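Sugar ABC transporter, sugar-binding protein (Streptococcus pneumoniae, PDB 2HEU) probably binds raffinose-type sugars outside the cell membrane and delivers them to an ABC transporter for uptake. Local coordinates at residues F124-Y129 with D356-W361; Y180-F185 with L287-G292; V105-A110 with A333-K338; I273-I278 with A347-Y352; W175-Y180 with M253-S258. All coordinates share one frame; numbering follows the deposited sequence.

Contact 1: F124-Y129 with D356-W361; sequences FTANAY and DRHLVW
H358 and W361 take hold of N127 at two different oxygens, one in its backbone and one in its side chain. The imidazole gives NE2-H to the carbonyl: H358 NE2 lies 2.9 Å from N127 O, and the oxygen sits close to the plane of the ring while the donor lies in the carbonyl plane. With CG anti to the backbone N (chi1 -177°), the ring of H358 reaches from its strand to the extended chain. The indole reaches the amide instead, W361 NE1 standing 3.1 Å from N127 OD1. This bond is less well aligned, its donor tilted 27° from the carbonyl plane, and the amide and indole planes stand 73° apart. The same OD1 also accepts the backbone N of A291, which helps fix the amide's rotation.

Around these bonds the packing is looser. A126 CB is 4.0 Å from H358 CE1, and A128 CB is 4.2 Å from H358 NE2; two alanines suit a backbone passing beside an imidazole. Y129 CD1 meets W361 CH2 at 4.2 Å, near the plane of the indole. N127, on the more open side, is partly exposed, whereas H358 and W361 are buried. Since H358 ND1 is also bonded to F354 N, which has a proton to give, the ring is probably neutral with its hydrogen on NE2, and both of its nitrogens are used.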
# COMPACT_ATOMS: atom_id res chain seq x y z
N PHE A 124 -1.73 11.89 2.10
CA PHE A 124 -3.04 12.23 1.50
C PHE A 124 -3.76 10.98 1.12
O PHE A 124 -4.99 10.93 1.27
CB PHE A 124 -2.84 13.10 0.24
CG PHE A 124 -2.19 14.41 0.51
CD1 PHE A 124 -2.94 15.48 0.88
CD2 PHE A 124 -0.80 14.60 0.43
CE1 PHE A 124 -2.37 16.72 1.11
CE2 PHE A 124 -0.22 15.80 0.68
CZ PHE A 124 -1.01 16.86 1.02
N THR A 125 -3.11 10.01 0.45
CA THR A 125 -3.73 8.79 0.06
C THR A 125 -2.86 7.64 0.48
O THR A 125 -1.68 7.80 0.83
CB THR A 125 -3.94 8.68 -1.43
OG1 THR A 125 -2.68 8.59 -2.09
CG2 THR A 125 -4.80 9.85 -2.00
N ALA A 126 -3.44 6.43 0.49
CA ALA A 126 -2.69 5.22 0.79
C ALA A 126 -3.16 4.12 -0.07
O ALA A 126 -4.27 4.15 -0.59
CB ALA A 126 -2.89 4.80 2.26
N ASN A 127 -2.32 3.10 -0.25
CA ASN A 127 -2.76 1.87 -0.80
C ASN A 127 -3.32 0.91 0.26
O ASN A 127 -3.24 1.17 1.44
CB ASN A 127 -1.68 1.25 -1.72
CG ASN A 127 -0.36 1.09 -1.04
OD1 ASN A 127 -0.25 0.68 0.11
ND2 ASN A 127 0.67 1.44 -1.73
N ALA A 128 -3.90 -0.18 -0.23
CA ALA A 128 -4.48 -1.24 0.58
C ALA A 128 -4.27 -2.54 -0.16
O ALA A 128 -3.81 -2.55 -1.32
CB ALA A 128 -5.92 -0.96 0.90
N TYR A 129 -4.64 -3.64 0.48
CA TYR A 129 -4.46 -4.97 -0.11
C TYR A 129 -5.57 -5.87 0.28
O TYR A 129 -6.08 -5.85 1.41
CB TYR A 129 -3.11 -5.54 0.40
CG TYR A 129 -2.70 -6.83 -0.29
CD1 TYR A 129 -1.78 -6.81 -1.32
CD2 TYR A 129 -3.23 -8.05 0.08
CE1 TYR A 129 -1.39 -8.01 -2.00
CE2 TYR A 129 -2.87 -9.22 -0.52
CZ TYR A 129 -1.93 -9.22 -1.57
OH TYR A 129 -1.56 -10.40 -2.11
N ASP A 356 -7.62 1.03 12.79
CA ASP A 356 -6.73 0.05 13.41
C ASP A 356 -6.61 -1.15 12.51
O ASP A 356 -5.63 -1.89 12.56
CB ASP A 356 -6.98 -0.24 14.91
CG ASP A 356 -8.35 -0.61 15.24
OD1 ASP A 356 -9.14 -0.87 14.33
OD2 ASP A 356 -8.63 -0.64 16.49
N ARG A 357 -7.54 -1.30 11.61
CA ARG A 357 -7.56 -2.47 10.77
C ARG A 357 -6.85 -2.30 9.45
O ARG A 357 -6.83 -3.22 8.66
CB ARG A 357 -8.99 -2.96 10.56
CG ARG A 357 -9.61 -3.43 11.89
CD ARG A 357 -11.10 -3.67 11.82
NE ARG A 357 -11.47 -4.81 10.99
CZ ARG A 357 -12.70 -5.24 10.89
NH1 ARG A 357 -13.72 -4.61 11.46
NH2 ARG A 357 -13.00 -6.27 10.17
N HIS A 358 -6.19 -1.16 9.24
CA HIS A 358 -5.42 -0.84 8.04
C HIS A 358 -3.97 -0.66 8.43
O HIS A 358 -3.49 0.45 8.66
CB HIS A 358 -5.97 0.39 7.37
CG HIS A 358 -5.32 0.80 6.06
ND1 HIS A 358 -5.59 2.06 5.59
CD2 HIS A 358 -4.50 0.18 5.19
CE1 HIS A 358 -4.95 2.12 4.42
NE2 HIS A 358 -4.26 1.04 4.18
N LEU A 359 -3.25 -1.77 8.45
CA LEU A 359 -1.90 -1.81 8.96
C LEU A 359 -0.96 -1.10 8.03
O LEU A 359 -1.16 -1.10 6.85
CB LEU A 359 -1.54 -3.27 9.01
CG LEU A 359 -1.94 -4.00 10.26
CD1 LEU A 359 -3.42 -3.92 10.57
CD2 LEU A 359 -1.50 -5.42 10.20
N VAL A 360 0.15 -0.53 8.57
CA VAL A 360 1.25 -0.09 7.70
C VAL A 360 2.04 -1.36 7.32
O VAL A 360 2.29 -2.26 8.14
CB VAL A 360 2.14 0.91 8.39
CG1 VAL A 360 3.29 1.32 7.50
CG2 VAL A 360 1.33 2.17 8.80
N TRP A 361 2.48 -1.42 6.06
CA TRP A 361 3.34 -2.48 5.54
C TRP A 361 4.39 -2.82 6.60
O TRP A 361 5.09 -1.94 7.15
CB TRP A 361 4.05 -2.01 4.27
CG TRP A 361 3.17 -1.91 3.08
CD1 TRP A 361 2.78 -0.79 2.40
CD2 TRP A 361 2.58 -2.99 2.34
NE1 TRP A 361 1.98 -1.09 1.33
CE2 TRP A 361 1.83 -2.45 1.28
CE3 TRP A 361 2.66 -4.38 2.47
CZ2 TRP A 361 1.12 -3.30 0.39
CZ3 TRP A 361 2.05 -5.19 1.58
CH2 TRP A 361 1.25 -4.66 0.59

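Contact 2: Y180-F185 with L287-G292; sequences YNQLAF and LTVGAG
L183, on the helix 178-189, lays its two methyl groups against the strand 288-290, and the second segment meets it residue by residue. L287 comes first: its CB is 3.8 Å from L183 CD2, an aliphatic contact just ahead of the strand. At T288 the side chain turns to the other side, where OG1 bonds to Y129 O, and the backbone is what meets the helix, with T288 C 3.7 Å from L183 CD2. Leucine suits this place because its forked end can cover a peptide group and a side chain together.

V289 points back at the helix. Its CG1, held between the backbone N and the carbonyl carbon (chi1 61°), approaches L183 CG at 3.8 Å, while CG2 goes to a different helical residue and lies 3.9 Å from Q182 OE1. Both ends of that amide are bonded elsewhere, OE1 to L362 N and NE2 to Q363 OE1. The axes of helix and strand approach to 8.5 Å at 127°, the helix running obliquely across the strand.

No hydrogen bond joins the two segments. Cohesion here is that of buried aliphatic surfaces, with the polar groups of Q182 and T288 satisfied by other parts of the chain.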
# COMPACT_ATOMS: atom_id res chain seq x y z
N TYR A 180 -0.46 -10.67 1.08
CA TYR A 180 -1.19 -11.85 1.51
C TYR A 180 -0.51 -12.44 2.76
O TYR A 180 -1.16 -12.71 3.76
CB TYR A 180 -1.28 -12.85 0.39
CG TYR A 180 -2.17 -14.03 0.71
CD1 TYR A 180 -3.49 -14.08 0.32
CD2 TYR A 180 -1.70 -15.11 1.43
CE1 TYR A 180 -4.31 -15.13 0.66
CE2 TYR A 180 -2.49 -16.17 1.79
CZ TYR A 180 -3.80 -16.19 1.41
OH TYR A 180 -4.66 -17.20 1.74
N ASN A 181 0.79 -12.67 2.67
CA ASN A 181 1.48 -13.31 3.79
C ASN A 181 1.65 -12.34 4.95
O ASN A 181 1.62 -12.75 6.12
CB ASN A 181 2.78 -13.93 3.33
CG ASN A 181 3.31 -14.99 4.32
OD1 ASN A 181 2.53 -15.49 5.16
ND2 ASN A 181 4.56 -15.34 4.17
N GLN A 182 1.85 -11.06 4.68
CA GLN A 182 1.86 -10.11 5.82
C GLN A 182 0.55 -10.18 6.57
O GLN A 182 0.56 -10.13 7.81
CB GLN A 182 2.18 -8.70 5.34
CG GLN A 182 3.59 -8.56 4.84
CD GLN A 182 4.03 -7.13 4.68
OE1 GLN A 182 3.44 -6.21 5.26
NE2 GLN A 182 5.08 -6.93 3.92
N LEU A 183 -0.56 -10.28 5.88
CA LEU A 183 -1.89 -10.34 6.51
C LEU A 183 -2.13 -11.72 7.17
O LEU A 183 -2.84 -11.78 8.18
CB LEU A 183 -2.97 -9.97 5.54
CG LEU A 183 -2.98 -8.48 5.19
CD1 LEU A 183 -3.84 -8.21 3.96
CD2 LEU A 183 -3.43 -7.67 6.35
N ALA A 184 -1.55 -12.78 6.62
CA ALA A 184 -1.56 -14.07 7.32
C ALA A 184 -0.93 -13.91 8.68
O ALA A 184 -1.50 -14.29 9.73
CB ALA A 184 -0.83 -15.11 6.47
N PHE A 185 0.29 -13.32 8.75
CA PHE A 185 0.92 -13.13 10.04
C PHE A 185 0.17 -12.14 10.88
O PHE A 185 0.08 -12.33 12.12
CB PHE A 185 2.38 -12.69 9.89
CG PHE A 185 3.32 -13.81 9.54
CD1 PHE A 185 3.96 -13.90 8.32
CD2 PHE A 185 3.60 -14.79 10.49
CE1 PHE A 185 4.82 -14.94 8.03
CE2 PHE A 185 4.45 -15.84 10.22
CZ PHE A 185 5.08 -15.91 8.98
N LEU A 287 -8.29 -7.78 8.27
CA LEU A 287 -7.33 -6.69 8.24
C LEU A 287 -6.97 -6.37 6.79
O LEU A 287 -7.10 -7.23 5.92
CB LEU A 287 -6.06 -7.08 8.99
CG LEU A 287 -6.18 -7.32 10.47
CD1 LEU A 287 -4.91 -7.85 11.07
CD2 LEU A 287 -6.62 -6.03 11.25
N THR A 288 -6.48 -5.17 6.58
CA THR A 288 -5.78 -4.82 5.35
C THR A 288 -4.43 -4.18 5.71
O THR A 288 -4.16 -3.94 6.89
CB THR A 288 -6.66 -3.97 4.42
OG1 THR A 288 -6.00 -3.84 3.15
CG2 THR A 288 -6.94 -2.59 4.94
N VAL A 289 -3.61 -3.99 4.70
CA VAL A 289 -2.26 -3.45 4.86
C VAL A 289 -2.00 -2.52 3.69
O VAL A 289 -2.49 -2.73 2.60
CB VAL A 289 -1.20 -4.59 4.92
CG1 VAL A 289 -1.17 -5.44 3.68
CG2 VAL A 289 0.16 -4.05 5.28
N GLY A 290 -1.24 -1.46 3.97
CA GLY A 290 -0.86 -0.53 2.95
C GLY A 290 -0.12 0.62 3.55
O GLY A 290 0.17 0.63 4.77
N ALA A 291 0.22 1.65 2.75
CA ALA A 291 0.91 2.83 3.30
C ALA A 291 0.66 4.00 2.40
O ALA A 291 0.18 3.90 1.30
CB ALA A 291 2.40 2.57 3.47
N GLY A 292 1.10 5.16 2.85
CA GLY A 292 0.96 6.42 2.10
C GLY A 292 1.52 6.30 0.70
O GLY A 292 2.60 5.75 0.49

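Contact 3: V105-A110 with A333-K338; sequences VKNGYA and AIEGVK. With NA (sodium ion), chain E.
K106 and A333 are joined through their backbones, K106 N donating to A333 O at 2.8 Å in the carbonyl plane, beside a single bridge of V105 with I334. The lysine chain then runs over that same carbonyl. CB is 3.7 Å from A333 O, CG closer at 3.2 Å, CD also lies near A333 CA, CE near A333 C, and NZ ends on T332 O. An extended lysine suits this place: its methylenes cover the peptide while the ammonium group finds the carbonyl of T332.

E335 turns its carboxylate to a sodium ion, binding it through both oxygens, OE1 at 2.5 Å and OE2 at 2.4 Å. The carbonyl oxygen of K103 and three waters complete the site; one of these waters also donates to V105 O and N107 OD1.

On the buried side, V105 CG1 meets A333 CB at 3.9 Å. Here the two loops lie between strand 122-123, which V105 touches at V122, and helix 318-328, whose M321 packs on I334.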
# COMPACT_ATOMS: atom_id res chain seq x y z
N VAL A 105 -5.90 15.42 8.40
CA VAL A 105 -5.62 13.97 8.18
C VAL A 105 -6.39 13.20 9.25
O VAL A 105 -6.36 13.56 10.42
CB VAL A 105 -4.15 13.73 8.28
CG1 VAL A 105 -3.84 12.19 8.08
CG2 VAL A 105 -3.37 14.55 7.22
N LYS A 106 -7.03 12.12 8.85
CA LYS A 106 -7.75 11.25 9.82
C LYS A 106 -7.00 10.92 11.05
O LYS A 106 -5.78 10.66 11.03
CB LYS A 106 -8.19 9.99 9.08
CG LYS A 106 -9.30 10.35 8.12
CD LYS A 106 -9.78 9.22 7.24
CE LYS A 106 -10.68 9.78 6.13
NZ LYS A 106 -11.00 8.84 5.05
N ASN A 107 -7.75 10.88 12.15
CA ASN A 107 -7.21 10.67 13.50
C ASN A 107 -6.16 9.55 13.48
O ASN A 107 -6.44 8.43 13.07
CB ASN A 107 -8.33 10.24 14.39
CG ASN A 107 -9.21 11.33 14.84
OD1 ASN A 107 -8.94 12.49 14.54
ND2 ASN A 107 -10.21 11.00 15.63
N GLY A 108 -4.99 9.85 14.03
CA GLY A 108 -4.00 8.79 14.30
C GLY A 108 -3.20 8.34 13.10
O GLY A 108 -2.20 7.64 13.28
N TYR A 109 -3.55 8.75 11.88
CA TYR A 109 -2.92 8.14 10.75
C TYR A 109 -1.53 8.69 10.44
O TYR A 109 -0.60 7.93 10.21
CB TYR A 109 -3.82 8.16 9.52
CG TYR A 109 -3.28 7.24 8.44
CD1 TYR A 109 -3.30 5.86 8.66
CD2 TYR A 109 -2.61 7.64 7.29
CE1 TYR A 109 -2.74 4.97 7.84
CE2 TYR A 109 -2.05 6.73 6.36
CZ TYR A 109 -2.14 5.39 6.66
OH TYR A 109 -1.49 4.52 5.81
N ALA A 110 -1.37 10.01 10.39
CA ALA A 110 -0.07 10.61 10.14
C ALA A 110 0.94 10.11 11.16
O ALA A 110 2.12 9.95 10.87
CB ALA A 110 -0.13 12.10 10.08
N ALA A 333 -6.93 9.89 3.26
CA ALA A 333 -6.99 10.19 4.62
C ALA A 333 -7.48 11.61 4.91
O ALA A 333 -7.55 12.04 6.08
CB ALA A 333 -5.61 10.02 5.30
N ILE A 334 -7.80 12.37 3.89
CA ILE A 334 -8.18 13.78 4.06
C ILE A 334 -9.67 13.89 4.39
O ILE A 334 -10.54 13.38 3.66
CB ILE A 334 -7.83 14.54 2.81
CG1 ILE A 334 -6.29 14.55 2.59
CG2 ILE A 334 -8.39 16.01 2.88
CD1 ILE A 334 -5.44 15.07 3.69
N GLU A 335 -9.97 14.55 5.48
CA GLU A 335 -11.30 14.71 5.97
C GLU A 335 -12.09 15.48 4.94
O GLU A 335 -11.62 16.42 4.28
CB GLU A 335 -11.26 15.29 7.40
CG GLU A 335 -10.56 14.34 8.45
CD GLU A 335 -10.28 14.97 9.78
OE1 GLU A 335 -10.41 16.22 9.88
OE2 GLU A 335 -9.99 14.26 10.78
N GLY A 336 -13.36 15.12 4.83
CA GLY A 336 -14.30 15.87 4.01
C GLY A 336 -14.42 15.53 2.53
O GLY A 336 -15.22 16.13 1.83
N VAL A 337 -13.60 14.57 2.04
CA VAL A 337 -13.67 14.15 0.66
C VAL A 337 -14.86 13.16 0.52
O VAL A 337 -15.00 12.28 1.35
CB VAL A 337 -12.34 13.49 0.27
CG1 VAL A 337 -12.43 12.96 -1.10
CG2 VAL A 337 -11.24 14.56 0.41
N LYS A 338 -15.66 13.25 -0.51
CA LYS A 338 -16.65 12.23 -0.70
C LYS A 338 -16.07 11.07 -1.49
O LYS A 338 -15.82 11.17 -2.69
CB LYS A 338 -17.84 12.81 -1.44
CG LYS A 338 -19.10 11.98 -1.40
CD LYS A 338 -20.05 12.42 -2.55
CE LYS A 338 -21.30 11.60 -2.65
NZ LYS A 338 -21.07 10.23 -3.10
NA NA E . -9.41 16.06 12.20
O HOH W 1 -7.83 14.31 12.69
O HOH W 2 -10.48 11.86 11.99
O HOH W 3 -10.09 18.29 12.18
O HOH W 4 -8.54 16.70 14.30

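Contact 4: I273-I278 with A347-Y352; sequences IGTFMI and AGMTEY
An edge strand of the antiparallel sheet formed by 253-257, 129-134 and 273-276 here receives a short, weakly bonded helix, about 347-350, alongside T275 and F276. T275 makes the polar link: M349 N donates to T275 OG1 at 2.9 Å, with an angle of 153° at the hydrogen. The hydroxyl lies between the backbone N and the carbonyl carbon (chi1 51°), which turns it to the helical turn, where P345 O is a further hydrogen-bond partner. Threonine suits the spot because its methyl serves too, T275 CG2 meeting M349 CE at 3.8 Å.

G348 brings its backbone close against the strand. Its CA is 3.2 Å from T275 O in a CA-H...O contact, and a beta carbon in this position would run into that carbonyl, which explains the glycine. A water joins the same two residues by accepting from T275 N and G348 N.

Farther along, M277 CG rests 3.4 Å from G348 O. In one of the two conformers of Y352 the sulfur then reaches the tyrosine ring, M277 SD standing 4.0 Å from Y352 CD2 at the ring edge. This is a Met-aromatic contact, made 79° off the ring normal, and the two side chains cross at about a right angle; with the ring in two positions it is the less certain part of the contact. The short helical turn thus covers 273-276, an outer strand of the three-stranded antiparallel sheet, which pairs on its other side with 129-134.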
# COMPACT_ATOMS: atom_id res chain seq x y z
N ILE A 273 -16.87 -5.93 -10.33
CA ILE A 273 -15.71 -6.27 -9.49
C ILE A 273 -15.98 -5.88 -8.06
O ILE A 273 -16.46 -4.78 -7.79
CB ILE A 273 -14.44 -5.55 -9.98
CG1 ILE A 273 -14.14 -5.91 -11.43
CG2 ILE A 273 -13.26 -5.79 -9.05
CD1 ILE A 273 -13.30 -4.87 -12.13
N GLY A 274 -15.64 -6.79 -7.12
CA GLY A 274 -15.62 -6.46 -5.73
C GLY A 274 -14.27 -6.76 -5.13
O GLY A 274 -13.38 -7.37 -5.77
N THR A 275 -14.10 -6.35 -3.87
CA THR A 275 -12.92 -6.74 -3.09
C THR A 275 -13.38 -7.17 -1.68
O THR A 275 -14.44 -6.70 -1.18
CB THR A 275 -11.90 -5.59 -3.01
OG1 THR A 275 -12.56 -4.39 -2.57
CG2 THR A 275 -11.18 -5.37 -4.31
N PHE A 276 -12.60 -8.00 -1.06
CA PHE A 276 -12.82 -8.30 0.33
C PHE A 276 -11.48 -8.30 1.05
O PHE A 276 -10.40 -8.53 0.51
CB PHE A 276 -13.64 -9.57 0.58
CG PHE A 276 -13.04 -10.87 0.10
CD1 PHE A 276 -12.16 -11.60 0.90
CD2 PHE A 276 -13.43 -11.47 -1.12
CE1 PHE A 276 -11.71 -12.87 0.51
CE2 PHE A 276 -13.00 -12.70 -1.51
CZ PHE A 276 -12.14 -13.39 -0.67
N MET A 277 -11.55 -8.05 2.34
CA MET A 277 -10.38 -8.12 3.22
C MET A 277 -10.10 -9.60 3.54
O MET A 277 -11.01 -10.39 3.79
CB MET A 277 -10.66 -7.37 4.53
CG MET A 277 -10.83 -5.87 4.27
SD MET A 277 -11.54 -4.98 5.65
CE MET A 277 -10.09 -4.99 6.53
N ILE A 278 -8.83 -9.90 3.62
CA ILE A 278 -8.45 -11.24 4.10
C ILE A 278 -8.93 -11.36 5.54
O ILE A 278 -8.69 -10.56 6.41
CB ILE A 278 -6.94 -11.40 4.01
CG1 ILE A 278 -6.51 -11.42 2.51
CG2 ILE A 278 -6.47 -12.68 4.73
CD1 ILE A 278 -5.02 -11.51 2.27
N ALA A 347 -14.44 -1.00 -2.52
CA ALA A 347 -15.17 -0.77 -1.27
C ALA A 347 -14.81 -1.76 -0.17
O ALA A 347 -14.57 -1.36 0.95
CB ALA A 347 -16.64 -0.81 -1.54
N GLY A 348 -14.77 -3.03 -0.48
CA GLY A 348 -14.49 -4.04 0.58
C GLY A 348 -13.09 -3.91 1.12
O GLY A 348 -12.85 -3.94 2.32
N MET A 349 -12.13 -3.73 0.21
CA MET A 349 -10.74 -3.64 0.64
C MET A 349 -10.49 -2.42 1.51
O MET A 349 -9.59 -2.45 2.31
CB MET A 349 -9.87 -3.51 -0.64
CG MET A 349 -8.38 -3.70 -0.37
SD MET A 349 -7.34 -3.42 -1.77
CE MET A 349 -7.75 -4.70 -2.86
N THR A 350 -11.22 -1.34 1.25
CA THR A 350 -10.95 -0.05 1.90
C THR A 350 -11.99 0.34 2.92
O THR A 350 -11.91 1.45 3.43
CB THR A 350 -10.80 1.08 0.83
OG1 THR A 350 -12.12 1.24 0.19
CG2 THR A 350 -9.72 0.77 -0.16
N GLU A 351 -12.91 -0.55 3.31
CA GLU A 351 -13.98 -0.23 4.24
C GLU A 351 -13.45 0.31 5.55
O GLU A 351 -14.12 1.16 6.17
CB GLU A 351 -14.82 -1.51 4.42
CG GLU A 351 -15.97 -1.26 5.36
CD GLU A 351 -16.86 -2.40 5.58
OE1 GLU A 351 -16.67 -3.50 5.06
OE2 GLU A 351 -17.90 -2.24 6.30
N TYR A 352 -12.35 -0.30 6.04
CA TYR A 352 -11.69 0.06 7.34
C TYR A 352 -10.36 0.84 7.04
O TYR A 352 -9.47 0.86 7.89
CB TYR A 352 -11.50 -1.21 8.27
CG TYR A 352 -12.84 -1.69 8.91
CD1 TYR A 352 -13.37 -1.14 10.07
CD2 TYR A 352 -13.57 -2.75 8.35
CE1 TYR A 352 -14.55 -1.57 10.63
CE2 TYR A 352 -14.88 -3.14 8.87
CZ TYR A 352 -15.33 -2.55 10.06
OH TYR A 352 -16.45 -2.90 10.66
O HOH W 5 -16.07 -4.48 -2.79

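Contact 5: W175-Y180 with M253-S258; sequences WTLNGY and MTPNGS
This is a buried, largely apolar contact without a hydrogen bond between its segments, where the turn that opens helix 178-189 rests on the edge strand 253-257. P255 is at its middle. L177 CD2 lies 3.5 Å from P255 CG, a close aliphatic approach, and on the same proline P255 CB is 4.1 Å from Y180 CD1. Proline suits an edge strand here: it gives the helix a compact hydrocarbon surface, and lacks an N-H that would need a partner. Y180 CG stands anti to the backbone N (chi1 -172°), which carries the ring along the strand, and its hydroxyl is bonded to V220 O.

The strand is an outer member of the three-stranded antiparallel sheet whose central strand is 129-134, so the start of the helix lies over the sheet face made by P255 and, on the central strand, Y129. L177 occupies the N-cap position, and the 3-10 turn of 175-177 leads into the helix, with N178 N bonded to W175 O at 3.0 Å.

At the other end of the contact N256 meets two residues of the turn. The amide end of its side chain lies against T176 CG2 and, obliquely, near the six-membered part of the W175 indole, the amide and ring planes standing 77° apart. T176 CG2 also sits over one face of that indole, 3.6 Å above its plane, while T176 OG1 bonds to D173 O and T176 O receives the hydroxyl of Y129.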
# COMPACT_ATOMS: atom_id res chain seq x y z
N TRP A 175 6.23 -10.71 -5.58
CA TRP A 175 5.77 -9.52 -4.85
C TRP A 175 4.27 -9.50 -4.70
O TRP A 175 3.74 -8.88 -3.77
CB TRP A 175 6.25 -8.25 -5.53
CG TRP A 175 5.72 -8.00 -6.90
CD1 TRP A 175 6.31 -8.26 -8.11
CD2 TRP A 175 4.47 -7.39 -7.23
NE1 TRP A 175 5.51 -7.81 -9.15
CE2 TRP A 175 4.38 -7.30 -8.61
CE3 TRP A 175 3.40 -6.89 -6.47
CZ2 TRP A 175 3.24 -6.71 -9.30
CZ3 TRP A 175 2.30 -6.36 -7.13
CH2 TRP A 175 2.26 -6.29 -8.52
N THR A 176 3.52 -10.09 -5.63
CA THR A 176 2.10 -10.05 -5.58
C THR A 176 1.48 -10.62 -4.29
O THR A 176 0.35 -10.26 -3.96
CB THR A 176 1.42 -10.74 -6.82
OG1 THR A 176 1.77 -12.12 -6.81
CG2 THR A 176 1.81 -10.07 -8.14
N LEU A 177 2.21 -11.52 -3.65
CA LEU A 177 1.75 -12.16 -2.40
C LEU A 177 2.37 -11.56 -1.12
O LEU A 177 2.11 -12.07 -0.04
CB LEU A 177 1.98 -13.68 -2.45
CG LEU A 177 1.17 -14.40 -3.50
CD1 LEU A 177 1.43 -15.90 -3.38
CD2 LEU A 177 -0.32 -14.07 -3.43
N ASN A 178 3.13 -10.47 -1.27
CA ASN A 178 3.67 -9.84 -0.04
C ASN A 178 2.52 -9.47 0.89
O ASN A 178 2.55 -9.81 2.08
CB ASN A 178 4.46 -8.59 -0.50
CG ASN A 178 5.16 -7.93 0.62
OD1 ASN A 178 5.28 -6.61 0.52
ND2 ASN A 178 5.72 -8.58 1.52
N GLY A 179 1.49 -8.76 0.39
CA GLY A 179 0.42 -8.41 1.27
C GLY A 179 -0.32 -9.58 1.84
O GLY A 179 -0.78 -9.56 2.99
N TYR A 180 -0.46 -10.67 1.08
CA TYR A 180 -1.19 -11.85 1.51
C TYR A 180 -0.51 -12.44 2.76
O TYR A 180 -1.16 -12.71 3.76
CB TYR A 180 -1.28 -12.85 0.39
CG TYR A 180 -2.17 -14.03 0.71
CD1 TYR A 180 -3.49 -14.08 0.32
CD2 TYR A 180 -1.70 -15.11 1.43
CE1 TYR A 180 -4.31 -15.13 0.66
CE2 TYR A 180 -2.49 -16.17 1.79
CZ TYR A 180 -3.80 -16.19 1.41
OH TYR A 180 -4.66 -17.20 1.74
N MET A 253 -11.02 -14.91 -8.38
CA MET A 253 -10.37 -14.08 -7.40
C MET A 253 -8.92 -13.88 -7.74
O MET A 253 -8.26 -14.73 -8.36
CB MET A 253 -10.41 -14.73 -5.99
CG MET A 253 -11.79 -14.86 -5.40
SD MET A 253 -11.82 -15.65 -3.78
CE MET A 253 -11.52 -17.37 -4.29
N THR A 254 -8.34 -12.78 -7.25
CA THR A 254 -6.88 -12.65 -7.22
C THR A 254 -6.47 -11.80 -6.09
O THR A 254 -7.09 -10.75 -5.85
CB THR A 254 -6.33 -12.16 -8.61
OG1 THR A 254 -4.91 -12.36 -8.64
CG2 THR A 254 -6.65 -10.75 -8.95
N PRO A 255 -5.43 -12.16 -5.33
CA PRO A 255 -4.95 -11.33 -4.21
C PRO A 255 -4.03 -10.27 -4.72
O PRO A 255 -3.03 -10.56 -5.39
CB PRO A 255 -4.20 -12.37 -3.33
CG PRO A 255 -3.64 -13.35 -4.36
CD PRO A 255 -4.70 -13.46 -5.41
N ASN A 256 -4.32 -9.02 -4.40
CA ASN A 256 -3.39 -7.96 -4.89
C ASN A 256 -3.74 -6.63 -4.17
O ASN A 256 -4.67 -6.56 -3.34
CB ASN A 256 -3.46 -7.84 -6.42
CG ASN A 256 -2.08 -7.62 -7.02
OD1 ASN A 256 -1.58 -8.52 -7.79
ND2 ASN A 256 -1.44 -6.58 -6.70
N GLY A 257 -2.95 -5.63 -4.50
CA GLY A 257 -3.17 -4.32 -3.91
C GLY A 257 -4.22 -3.54 -4.63
O GLY A 257 -4.67 -3.85 -5.74
N SER A 258 -4.59 -2.41 -4.00
CA SER A 258 -5.55 -1.46 -4.57
C SER A 258 -5.13 -0.88 -5.90
O SER A 258 -5.96 -0.43 -6.66
CB SER A 258 -5.74 -0.31 -3.53
OG SER A 258 -4.53 0.25 -3.09

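Contacts 1, 2 and 5 are buried, while contacts 3 and 4 reach the surface in part. Contact 1 lies close to the middle of the chain, and contact 2 is about 8 Å from it between centres; the two share a small parallel sheet, strands 288-290 and 358-360, yet contact 1 is polar and contact 2 aliphatic. Contacts 2 and 5 use the same helix, 178-189, on different strands. Contacts 4 and 5 take the two outer strands of one antiparallel sheet, contact 4 through hydroxyl, water and sulfur, contact 5 through proline. Contact 3 is joined to contact 1 through F124 and A333, lies about 25 Å from contact 5 between centres, and alone includes a metal ion.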